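Lantibiotic dehydratase (Microbispora corallina, PDB 5EHK) probably dehydrates serine and threonine residues of the NAI-107 precursor peptide, in a reaction that depends on transfer RNA. Local coordinates at residues A192-A198 with A244-A250; A250-A254 with V268-L272; R286-D292 with L597-R602. All coordinates share one frame; numbering follows the deposited sequence.

Contact 1: residues A192-A198 with A244-A250; sequences AGVTVQA and ARRPVLA
Val196 and Val248 exchange two backbone hydrogen bonds and so form an antiparallel hydrogen-bonded pair, a compact example of how a very short strand can be registered against its neighbour. Val196 N reaches Val248 O at 2.8 Å, and Val248 N returns a bond to Val196 O at 3.0 Å. The pairing continues on one side, where Ala250 N binds Val194 O at 3.0 Å, nearly straight at 167°. Separately, Ala198 N points to Ala244 O in the turn just past helix 235-243, in a bond modelled too short for its length to be relied on.

Weaker CA-H...O contacts fill in between: Pro247 CA faces Val196 O at 3.5 Å, and Thr195 CA and Gln197 CA approach Val248 O and Ala244 O.

The side chains sort onto two faces. Val196 and Val248 share one, where Val196 CG1, set beside its own backbone N (chi1 -63°), touches Ala250 CB at 3.9 Å, and Leu253 of the following helix covers both valines. At the non-hydrogen-bonded pair, Thr195 and Leu249 diverge, but Leu249 folds back: with CG anti to the backbone N (chi1 -180°), its CD1 comes to 3.4 Å from Val194 O, next to the carbonyls of Ala192 and Gly193. Gln197 lays CB along Pro247 CA at 3.8 Å and sends OE1 onward to accept from Asp599 N.

Since strand 195-198 also pairs with strand 281-283, it is the middle of a three-stranded antiparallel sheet. Leu249 is the N-cap residue of helix 250-260, so the bond from Ala250 N employs a first-turn amide that has no acceptor earlier in its own helix. Main-chain polarity thus sets the register, and apolar methyls bind the sheet to the helix.

Contact 2: residues A250-A254 with V268-L272; sequences AGRLA and VTGLL
Leu272 reaches across from helix 267-278 and splits its two methyls between partners on helix 250-260. CD1 settles against Ala254 CB at 3.7 Å and beside Ala250 O at 3.5 Å; CD2 meets Leu253 CD2, also at 3.7 Å. With CG beside its backbone N (chi1 -63°) and the chain extended beyond, the torsions carry both methyls to the neighbouring helix, and the two leucines cross obliquely rather than lying alongside. Leu253 leaves its helix to one flank, and only its end turns in to the contact; Leu253 also packs on Ala243 and Val196.

One turn earlier, Val268 plays the corresponding part toward Ala254. Its CG1, anti to the backbone N, lies 3.4 Å from Ala254 O and 4.0 Å from Ala254 CB. Thr269 stands beside it, its hydroxyl side turned to the same alanine methyl. Ala254 therefore sits among Val268, Thr269 and Leu272; the axes of the two short segments pass 9.8 Å apart, their directions 128° apart.

Ala250 O already accepts from Ala254 N within its own helix, so the Leu272 methyl rests on a carbonyl whose polar needs are met there. The chemistry implies an interface of apolar packing, with Ile240 and Ala243 of helix 235-243 bringing in a third helix, and no hydrogen bond between the two segments.

Contact 3: residues R286-D292 with L597-R602; sequences RPPLDGD and LPDSGR
Asp290 OD2 serves two partners of the opposing loop: it accepts a hydrogen bond from Ser600 OG, through its anti lone pair, and lies 3.5 Å from Arg602 NE at the edge of the guanidinium. Carboxylate and guanidinium planes are almost perpendicular, 86° apart, so this is a one-point salt bridge rather than a flat bidentate pair. The Asp292 backbone lies over one face of the same guanidinium, while Asp292 OD2 reaches Arg602 NH2 at 3.3 Å, close to the guanidinium plane. Two carboxylates thus share one arginine, which probably offsets their mutual repulsion.

Away from the charges the contact is apolar. Leu289 and Leu597 cross at about a right angle, with Leu289 CD1 4.0 Å from Leu597 CD1. Pro598 CG rests on Pro288 CA, also at 4.0 Å. Arg592 NH2 of strand 591-595 donates to Pro288 O.

Ser600 has a second role: its OG accepts from Arg602 N at 3.0 Å, which defines an ST turn, here coupled to an Asp-Arg-Asp salt-bridge network. Together they join the loop before helix 294-306 to the loop linking strands 591-595 and 604-605, within the N-terminal lantibiotic dehydratase family region.

The three contacts form a chain of packing in which contact 1 is the middle member. Ala250 belongs to both contact 1 and contact 2, whose centres are 9 Å apart, and Val248 CG1 lies 3.9 Å from Leu253 CB where sheet meets helix. Sheet and helices together are consistent with the small winged-helix-like domain that binds leader peptides in related dehydratases. Contact 3, centred 14 Å from contact 1, is tied to it by Gln197 OE1 and Asp599 N, 2.9 Å apart. Contacts 2 and 3 do not touch, their nearest atoms being about 10 Å apart.

Contact 1: residues A192-A198 with A244-A250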
# COMPACT_ATOMS: atom_id res chain seq x y z
N ALA A 192 27.78 44.99 -13.04
CA ALA A 192 29.22 44.74 -12.97
C ALA A 192 29.79 45.18 -11.64
O ALA A 192 30.93 44.82 -11.29
CB ALA A 192 29.93 45.43 -14.10
N GLY A 193 28.99 45.92 -10.87
CA GLY A 193 29.41 46.43 -9.58
C GLY A 193 29.30 45.39 -8.48
O GLY A 193 30.10 45.37 -7.54
N VAL A 194 28.29 44.54 -8.60
CA VAL A 194 28.06 43.46 -7.64
C VAL A 194 28.73 42.15 -8.06
O VAL A 194 29.22 42.00 -9.19
CB VAL A 194 26.56 43.20 -7.49
CG1 VAL A 194 25.81 44.51 -7.24
CG2 VAL A 194 26.02 42.52 -8.74
N THR A 195 28.71 41.17 -7.15
CA THR A 195 29.21 39.84 -7.44
C THR A 195 28.10 38.90 -7.95
O THR A 195 26.92 39.08 -7.61
CB THR A 195 29.86 39.22 -6.19
OG1 THR A 195 28.94 39.23 -5.09
CG2 THR A 195 31.11 40.00 -5.80
N VAL A 196 28.46 37.91 -8.76
CA VAL A 196 27.49 36.89 -9.21
C VAL A 196 28.05 35.49 -8.95
O VAL A 196 29.28 35.31 -8.83
CB VAL A 196 27.13 37.01 -10.71
CG1 VAL A 196 26.45 38.33 -10.98
CG2 VAL A 196 28.36 36.87 -11.56
N GLN A 197 27.16 34.50 -8.83
CA GLN A 197 27.58 33.11 -8.69
C GLN A 197 26.60 32.16 -9.33
O GLN A 197 25.42 32.50 -9.52
CB GLN A 197 27.78 32.71 -7.24
CG GLN A 197 26.51 32.37 -6.49
CD GLN A 197 26.75 32.23 -5.00
OE1 GLN A 197 26.57 33.16 -4.23
NE2 GLN A 197 27.18 31.05 -4.59
N ALA A 198 27.07 30.96 -9.68
CA ALA A 198 26.19 29.97 -10.28
C ALA A 198 25.19 29.47 -9.25
O ALA A 198 25.54 29.20 -8.10
CB ALA A 198 26.97 28.82 -10.85
N ALA A 244 32.04 31.34 -12.20
CA ALA A 244 31.14 31.87 -11.18
C ALA A 244 30.68 30.78 -10.20
O ALA A 244 29.56 30.86 -9.64
CB ALA A 244 29.94 32.54 -11.84
N ARG A 245 31.53 29.77 -9.98
CA ARG A 245 31.22 28.70 -9.04
C ARG A 245 31.18 29.27 -7.63
O ARG A 245 30.21 29.07 -6.89
CB ARG A 245 32.22 27.54 -9.13
CG ARG A 245 31.94 26.47 -8.09
CD ARG A 245 33.00 25.38 -7.99
NE ARG A 245 32.83 24.65 -6.73
CZ ARG A 245 33.40 24.99 -5.58
NH1 ARG A 245 34.21 26.04 -5.52
NH2 ARG A 245 33.17 24.27 -4.48
N ARG A 246 32.22 29.98 -7.25
CA ARG A 246 32.15 30.79 -6.05
C ARG A 246 31.80 32.23 -6.44
O ARG A 246 31.96 32.61 -7.59
CB ARG A 246 33.45 30.70 -5.25
CG ARG A 246 33.70 29.31 -4.69
CD ARG A 246 35.03 29.27 -3.95
NE ARG A 246 34.99 30.08 -2.73
CZ ARG A 246 36.02 30.28 -1.91
NH1 ARG A 246 37.20 29.74 -2.18
NH2 ARG A 246 35.87 31.03 -0.83
N PRO A 247 31.25 33.03 -5.50
CA PRO A 247 30.88 34.40 -5.88
C PRO A 247 32.09 35.19 -6.38
O PRO A 247 33.12 35.23 -5.68
CB PRO A 247 30.37 34.99 -4.56
CG PRO A 247 30.96 34.14 -3.49
CD PRO A 247 31.01 32.77 -4.06
N VAL A 248 31.96 35.77 -7.58
CA VAL A 248 33.02 36.51 -8.25
C VAL A 248 32.46 37.83 -8.75
O VAL A 248 31.28 37.89 -9.13
CB VAL A 248 33.59 35.70 -9.46
CG1 VAL A 248 32.63 35.73 -10.66
CG2 VAL A 248 34.94 36.22 -9.87
N LEU A 249 33.28 38.87 -8.76
CA LEU A 249 32.83 40.19 -9.24
C LEU A 249 32.41 40.14 -10.71
O LEU A 249 33.18 39.69 -11.56
CB LEU A 249 33.92 41.24 -9.00
CG LEU A 249 33.60 42.67 -9.45
CD1 LEU A 249 32.34 43.19 -8.79
CD2 LEU A 249 34.78 43.58 -9.12
N ALA A 250 31.19 40.59 -11.02
CA ALA A 250 30.60 40.38 -12.35
C ALA A 250 31.39 41.04 -13.46
O ALA A 250 31.51 40.50 -14.55
CB ALA A 250 29.17 40.82 -12.38

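Contact 2: residues A250-A254 with V268-L272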
# COMPACT_ATOMS: atom_id res chain seq x y z
N ALA A 250 31.19 40.59 -11.02
CA ALA A 250 30.60 40.38 -12.35
C ALA A 250 31.39 41.04 -13.46
O ALA A 250 31.51 40.50 -14.55
CB ALA A 250 29.17 40.82 -12.38
N GLY A 251 31.93 42.22 -13.17
CA GLY A 251 32.71 42.96 -14.16
C GLY A 251 33.97 42.22 -14.56
O GLY A 251 34.15 41.94 -15.74
N ARG A 252 34.81 41.86 -13.59
CA ARG A 252 36.02 41.09 -13.85
C ARG A 252 35.68 39.78 -14.58
O ARG A 252 36.44 39.32 -15.44
CB ARG A 252 36.77 40.78 -12.54
CG ARG A 252 37.21 42.02 -11.76
CD ARG A 252 37.84 41.71 -10.40
NE ARG A 252 38.40 42.94 -9.81
CZ ARG A 252 39.21 42.97 -8.74
NH1 ARG A 252 39.58 41.85 -8.14
NH2 ARG A 252 39.66 44.14 -8.29
N LEU A 253 34.53 39.20 -14.25
CA LEU A 253 34.07 37.98 -14.90
C LEU A 253 33.77 38.22 -16.37
O LEU A 253 34.22 37.46 -17.24
CB LEU A 253 32.82 37.43 -14.20
CG LEU A 253 32.21 36.20 -14.87
CD1 LEU A 253 33.02 34.98 -14.58
CD2 LEU A 253 30.77 35.96 -14.42
N ALA A 254 33.01 39.27 -16.65
CA ALA A 254 32.58 39.57 -18.02
C ALA A 254 33.75 39.91 -18.94
O ALA A 254 33.69 39.67 -20.15
CB ALA A 254 31.55 40.69 -18.03
N VAL A 268 28.98 40.21 -23.74
CA VAL A 268 29.12 39.22 -22.70
C VAL A 268 28.36 39.61 -21.44
O VAL A 268 27.72 38.78 -20.80
CB VAL A 268 30.61 39.00 -22.36
CG1 VAL A 268 30.79 38.24 -21.04
CG2 VAL A 268 31.30 38.27 -23.50
N THR A 269 28.45 40.88 -21.07
CA THR A 269 27.72 41.40 -19.91
C THR A 269 26.20 41.26 -20.10
O THR A 269 25.47 41.02 -19.13
CB THR A 269 28.14 42.84 -19.55
OG1 THR A 269 29.44 42.82 -18.95
CG2 THR A 269 27.16 43.47 -18.58
N GLY A 270 25.73 41.36 -21.34
CA GLY A 270 24.32 41.13 -21.61
C GLY A 270 23.96 39.66 -21.48
O GLY A 270 22.79 39.29 -21.26
N LEU A 271 24.97 38.80 -21.60
CA LEU A 271 24.80 37.37 -21.39
C LEU A 271 24.68 37.09 -19.89
O LEU A 271 23.76 36.39 -19.46
CB LEU A 271 25.97 36.59 -21.99
CG LEU A 271 25.71 35.09 -22.11
CD1 LEU A 271 24.25 34.85 -22.49
CD2 LEU A 271 26.66 34.46 -23.11
N LEU A 272 25.59 37.66 -19.10
CA LEU A 272 25.48 37.59 -17.64
C LEU A 272 24.11 38.07 -17.16
O LEU A 272 23.56 37.54 -16.18
CB LEU A 272 26.58 38.41 -16.97
CG LEU A 272 28.04 38.00 -17.19
CD1 LEU A 272 28.93 38.74 -16.22
CD2 LEU A 272 28.23 36.51 -17.03

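Contact 3: residues R286-D292 with L597-R602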
# COMPACT_ATOMS: atom_id res chain seq x y z
N ARG A 286 20.32 40.21 -4.43
CA ARG A 286 19.29 39.46 -3.72
C ARG A 286 19.70 39.17 -2.28
O ARG A 286 20.87 38.86 -1.99
CB ARG A 286 18.97 38.18 -4.51
CG ARG A 286 18.27 38.47 -5.83
CD ARG A 286 18.00 37.22 -6.62
NE ARG A 286 17.10 37.47 -7.73
CZ ARG A 286 16.88 36.62 -8.73
NH1 ARG A 286 17.59 35.49 -8.82
NH2 ARG A 286 16.00 36.92 -9.68
N PRO A 287 18.75 39.35 -1.36
CA PRO A 287 18.99 39.23 0.08
C PRO A 287 19.37 37.81 0.43
O PRO A 287 18.63 36.90 0.05
CB PRO A 287 17.63 39.59 0.69
CG PRO A 287 16.87 40.32 -0.39
CD PRO A 287 17.35 39.70 -1.67
N PRO A 288 20.51 37.61 1.10
CA PRO A 288 21.05 36.28 1.47
C PRO A 288 20.17 35.50 2.44
O PRO A 288 20.35 34.29 2.57
CB PRO A 288 22.38 36.61 2.16
CG PRO A 288 22.25 38.05 2.58
CD PRO A 288 21.40 38.70 1.55
N LEU A 289 19.22 36.17 3.09
CA LEU A 289 18.46 35.58 4.19
C LEU A 289 19.38 35.04 5.28
O LEU A 289 19.27 33.88 5.70
CB LEU A 289 17.49 34.50 3.70
CG LEU A 289 16.59 34.87 2.53
CD1 LEU A 289 15.56 33.79 2.32
CD2 LEU A 289 15.93 36.20 2.75
N ASP A 290 20.28 35.88 5.76
CA ASP A 290 21.19 35.46 6.82
C ASP A 290 20.85 36.08 8.17
O ASP A 290 21.55 35.86 9.15
CB ASP A 290 22.63 35.79 6.46
CG ASP A 290 22.80 37.24 6.05
OD1 ASP A 290 21.86 38.05 6.20
OD2 ASP A 290 23.91 37.55 5.58
N GLY A 291 19.78 36.86 8.23
CA GLY A 291 19.38 37.47 9.49
C GLY A 291 19.32 38.98 9.49
O GLY A 291 18.60 39.56 10.30
N ASP A 292 20.05 39.62 8.59
CA ASP A 292 19.99 41.08 8.42
C ASP A 292 18.65 41.52 7.84
O ASP A 292 17.89 40.71 7.33
CB ASP A 292 21.14 41.57 7.53
CG ASP A 292 21.30 43.11 7.52
OD1 ASP A 292 20.86 43.77 8.50
OD2 ASP A 292 21.89 43.65 6.54
N LEU A 597 20.34 30.82 -3.07
CA LEU A 597 20.60 32.15 -2.52
C LEU A 597 22.10 32.41 -2.61
O LEU A 597 22.86 31.46 -2.67
CB LEU A 597 20.21 32.23 -1.05
CG LEU A 597 18.76 32.04 -0.67
CD1 LEU A 597 18.67 31.83 0.81
CD2 LEU A 597 17.99 33.27 -1.09
N PRO A 598 22.53 33.69 -2.62
CA PRO A 598 23.97 33.99 -2.68
C PRO A 598 24.65 33.62 -1.39
O PRO A 598 23.95 33.42 -0.41
CB PRO A 598 24.00 35.51 -2.82
CG PRO A 598 22.74 35.95 -2.15
CD PRO A 598 21.73 34.92 -2.51
N ASP A 599 25.97 33.54 -1.37
CA ASP A 599 26.64 33.26 -0.11
C ASP A 599 26.35 34.43 0.82
O ASP A 599 26.03 35.52 0.36
CB ASP A 599 28.15 33.13 -0.30
CG ASP A 599 28.54 31.88 -1.05
OD1 ASP A 599 27.61 31.15 -1.46
OD2 ASP A 599 29.76 31.66 -1.25
N SER A 600 26.47 34.20 2.12
CA SER A 600 26.37 35.28 3.09
C SER A 600 27.76 35.70 3.58
O SER A 600 28.64 34.85 3.82
CB SER A 600 25.50 34.82 4.26
OG SER A 600 25.61 35.66 5.40
N GLY A 601 27.95 37.01 3.75
CA GLY A 601 29.15 37.54 4.38
C GLY A 601 29.31 37.11 5.84
O GLY A 601 30.41 37.09 6.37
N ARG A 602 28.20 36.79 6.50
CA ARG A 602 28.20 36.47 7.93
C ARG A 602 28.51 35.03 8.29
O ARG A 602 28.42 34.67 9.45
CB ARG A 602 26.85 36.81 8.56
CG ARG A 602 26.43 38.24 8.35
CD ARG A 602 25.00 38.42 8.74
NE ARG A 602 24.51 39.69 8.23
CZ ARG A 602 24.49 40.79 8.95
NH1 ARG A 602 24.93 40.76 10.21
NH2 ARG A 602 24.05 41.93 8.43